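Local coordinates for protein prolyl-4 hydroxylase (Chlamydomonas reinhardtii, PDB 2V4A) that probably hydroxylates proline residues of peptides at the 4-position, as a 2-oxoglutarate- and iron(II)-dependent oxygenase, at residues Arg141-Leu146 with Ala189-Ser194. Residues are numbered along the deposited sequence; the frame is centred on the assembly and turned at random.
Sequences RVVTML and ALMFYS
Within the antiparallel sheet of the double-stranded beta-helix core expected of a 2OG-Fe(II) oxygenase, Thr144 and Phe192 form a hydrogen-bonded pair, with Thr144 N to Phe192 O and Phe192 N to Thr144 O both 3.0 Å. Leu146 and Leu190 form the next hydrogen-bonded pair, both N to O distances 2.8 Å; at the other end Ser194 N donates a hydrogen bond to Val142 O (2.9 Å), from above the carbonyl plane. With CG between its backbone N and carbonyl carbon (chi1 61°), Phe192 brings its ring alongside Thr144, whose CB lies over one face, toward the rim, 3.9 Å from the centroid, a CH-pi contact. Beta-branched Thr144 suits this place: its carbons meet the ring while OG1 shares a water with Ser194 OG. Replacing Phe192 by an alanine is likely to leave Thr144 CB without its aromatic cover and His207 without its edge-to-face partner. On the face of Val143, Met145, Met191 and Tyr193, Val143 CG2 lies 3.5 Å from Tyr193 CE2. The unbranched chain of Met145, here labelled as selenomethionine, bends to bring SE 3.7 Å from Ala189 CB, with CE against extended Met191. Helix 86-99 packs on Met145 and Met191; strand 218-225 flanks 141-146, where Val142 and Val143 form a classic bulge opposite Ile224, and strand 30-34 flanks 189-193.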
ATOM      1  N   ARG A 141      14.369   3.944  -0.696  1.00 21.99           N
ATOM      2  CA  ARG A 141      13.064   3.441  -0.202  1.00 22.21           C
ATOM      3  C   ARG A 141      13.236   2.119   0.571  1.00 22.50           C
ATOM      4  O   ARG A 141      14.042   1.273   0.169  1.00 23.70           O
ATOM      5  CB  ARG A 141      12.107   3.219  -1.350  1.00 22.61           C
ATOM      6  CG  ARG A 141      11.508   4.493  -1.898  1.00 26.07           C
ATOM      7  CD  ARG A 141      10.809   4.179  -3.218  1.00 27.81           C
ATOM      8  NE  ARG A 141       9.963   5.273  -3.663  1.00 29.81           N
ATOM      9  CZ  ARG A 141       9.245   5.240  -4.787  1.00 32.69           C
ATOM     10  NH1 ARG A 141       9.293   4.161  -5.574  1.00 30.39           N
ATOM     11  NH2 ARG A 141       8.481   6.285  -5.132  1.00 29.48           N
ATOM     12  N   VAL A 142      12.528   1.977   1.700  1.00 21.90           N
ATOM     13  CA  VAL A 142      12.699   0.841   2.598  1.00 20.47           C
ATOM     14  C   VAL A 142      11.358   0.147   2.836  1.00 19.32           C
ATOM     15  O   VAL A 142      11.317  -1.075   2.983  1.00 18.71           O
ATOM     16  CB  VAL A 142      13.391   1.222   3.933  1.00 20.51           C
ATOM     17  CG1 VAL A 142      12.615   2.251   4.701  1.00 22.95           C
ATOM     18  CG2 VAL A 142      13.658  -0.006   4.820  1.00 23.78           C
ATOM     19  N   VAL A 143      10.267   0.903   2.858  1.00 19.26           N
ATOM     20  CA  VAL A 143       8.964   0.263   3.120  1.00 20.72           C
ATOM     21  C   VAL A 143       7.940   0.851   2.181  1.00 20.20           C
ATOM     22  O   VAL A 143       7.892   2.072   1.990  1.00 21.55           O
ATOM     23  CB  VAL A 143       8.458   0.553   4.568  1.00 20.91           C
ATOM     24  CG1 VAL A 143       7.008   0.042   4.768  1.00 19.82           C
ATOM     25  CG2 VAL A 143       9.390  -0.094   5.603  1.00 22.42           C
ATOM     26  N   THR A 144       7.103  -0.027   1.652  1.00 21.40           N
ATOM     27  CA  THR A 144       5.937   0.317   0.900  1.00 22.49           C
ATOM     28  C   THR A 144       4.691  -0.030   1.682  1.00 22.54           C
ATOM     29  O   THR A 144       4.581  -1.118   2.241  1.00 20.61           O
ATOM     30  CB  THR A 144       5.886  -0.464  -0.436  1.00 23.16           C
ATOM     31  OG1 THR A 144       7.129  -0.313  -1.123  1.00 25.30           O
ATOM     32  CG2 THR A 144       4.740   0.062  -1.347  1.00 24.37           C
HETATM   33  N   MSE A 145       3.731   0.905   1.671  1.00 22.53           N
HETATM   34  CA  MSE A 145       2.402   0.678   2.235  1.00 23.12           C
HETATM   35  C   MSE A 145       1.403   0.853   1.134  1.00 23.02           C
HETATM   36  O   MSE A 145       1.305   1.937   0.544  1.00 23.44           O
HETATM   37  CB  MSE A 145       2.111   1.702   3.328  1.00 23.10           C
HETATM   38  CG  MSE A 145       0.741   1.547   4.005  1.00 28.54           C
HETATM   39 SE   MSE A 145       0.639   0.310   5.440  1.00 40.19          SE
HETATM   40  CE  MSE A 145       2.078   0.910   6.616  1.00 24.43           C
ATOM     41  N   LEU A 146       0.607  -0.176   0.881  1.00 23.41           N
ATOM     42  CA  LEU A 146      -0.354  -0.111  -0.196  1.00 24.84           C
ATOM     43  C   LEU A 146      -1.737  -0.263   0.443  1.00 24.53           C
ATOM     44  O   LEU A 146      -1.982  -1.254   1.116  1.00 24.64           O
ATOM     45  CB  LEU A 146      -0.060  -1.277  -1.133  1.00 25.79           C
ATOM     46  CG  LEU A 146      -0.339  -1.209  -2.603  1.00 31.89           C
ATOM     47  CD1 LEU A 146       0.499  -2.318  -3.236  1.00 36.70           C
ATOM     48  CD2 LEU A 146      -1.880  -1.479  -2.717  1.00 35.55           C
ATOM     49  N   ALA A 189      -4.529  -2.782   4.392  1.00 24.14           N
ATOM     50  CA  ALA A 189      -3.235  -2.262   3.886  1.00 23.81           C
ATOM     51  C   ALA A 189      -2.168  -3.350   3.878  1.00 23.81           C
ATOM     52  O   ALA A 189      -1.970  -4.094   4.866  1.00 24.02           O
ATOM     53  CB  ALA A 189      -2.758  -1.035   4.675  1.00 22.24           C
ATOM     54  N   LEU A 190      -1.457  -3.411   2.774  1.00 23.87           N
ATOM     55  CA  LEU A 190      -0.338  -4.322   2.640  1.00 24.41           C
ATOM     56  C   LEU A 190       0.984  -3.554   2.882  1.00 24.41           C
ATOM     57  O   LEU A 190       1.281  -2.583   2.216  1.00 25.27           O
ATOM     58  CB  LEU A 190      -0.353  -5.041   1.267  1.00 24.61           C
ATOM     59  CG  LEU A 190       0.988  -5.732   0.944  1.00 24.68           C
ATOM     60  CD1 LEU A 190       1.149  -6.988   1.794  1.00 27.12           C
ATOM     61  CD2 LEU A 190       1.180  -6.064  -0.521  1.00 25.27           C
HETATM   62  N   MSE A 191       1.736  -3.974   3.895  1.00 23.53           N
HETATM   63  CA  MSE A 191       3.012  -3.338   4.244  1.00 25.31           C
HETATM   64  C   MSE A 191       4.161  -4.328   3.934  1.00 23.58           C
HETATM   65  O   MSE A 191       4.107  -5.474   4.348  1.00 23.27           O
HETATM   66  CB  MSE A 191       2.981  -3.039   5.763  1.00 25.43           C
HETATM   67  CG  MSE A 191       4.176  -2.330   6.306  1.00 29.15           C
HETATM   68 SE   MSE A 191       4.088  -2.301   8.284  1.00 29.98          SE
HETATM   69  CE  MSE A 191       5.977  -2.268   8.319  1.00 27.12           C
ATOM     70  N   PHE A 192       5.202  -3.864   3.250  1.00 23.04           N
ATOM     71  CA  PHE A 192       6.358  -4.752   2.982  1.00 24.89           C
ATOM     72  C   PHE A 192       7.669  -3.983   2.843  1.00 24.00           C
ATOM     73  O   PHE A 192       7.660  -2.787   2.540  1.00 25.46           O
ATOM     74  CB  PHE A 192       6.094  -5.682   1.776  1.00 24.30           C
ATOM     75  CG  PHE A 192       5.842  -4.970   0.461  1.00 25.78           C
ATOM     76  CD1 PHE A 192       4.551  -4.661   0.073  1.00 27.48           C
ATOM     77  CD2 PHE A 192       6.910  -4.670  -0.425  1.00 26.67           C
ATOM     78  CE1 PHE A 192       4.292  -4.001  -1.177  1.00 28.35           C
ATOM     79  CE2 PHE A 192       6.671  -4.044  -1.669  1.00 27.27           C
ATOM     80  CZ  PHE A 192       5.351  -3.708  -2.048  1.00 23.90           C
ATOM     81  N   TYR A 193       8.777  -4.669   3.114  1.00 23.81           N
ATOM     82  CA  TYR A 193      10.108  -4.072   3.101  1.00 24.78           C
ATOM     83  C   TYR A 193      10.809  -4.389   1.814  1.00 24.74           C
ATOM     84  O   TYR A 193      10.789  -5.521   1.353  1.00 25.05           O
ATOM     85  CB  TYR A 193      10.963  -4.627   4.256  1.00 23.91           C
ATOM     86  CG  TYR A 193      10.482  -4.182   5.608  1.00 24.47           C
ATOM     87  CD1 TYR A 193       9.377  -4.790   6.200  1.00 24.28           C
ATOM     88  CD2 TYR A 193      11.133  -3.158   6.297  1.00 22.62           C
ATOM     89  CE1 TYR A 193       8.922  -4.387   7.468  1.00 26.88           C
ATOM     90  CE2 TYR A 193      10.673  -2.742   7.544  1.00 25.72           C
ATOM     91  CZ  TYR A 193       9.579  -3.373   8.124  1.00 25.07           C
ATOM     92  OH  TYR A 193       9.102  -2.977   9.341  1.00 26.20           O
ATOM     93  N   SER A 194      11.457  -3.390   1.254  1.00 26.10           N
ATOM     94  CA  SER A 194      12.131  -3.554  -0.035  1.00 26.22           C
ATOM     95  C   SER A 194      13.638  -3.714   0.179  1.00 25.55           C
ATOM     96  O   SER A 194      14.361  -3.972  -0.765  1.00 26.79           O
ATOM     97  CB  SER A 194      11.830  -2.384  -0.960  1.00 26.96           C
ATOM     98  OG  SER A 194      12.050  -1.169  -0.295  1.00 29.50           O
TER
HETATM   99  O   HOH W   1       9.834   0.322  -0.803  1.00 30.00           O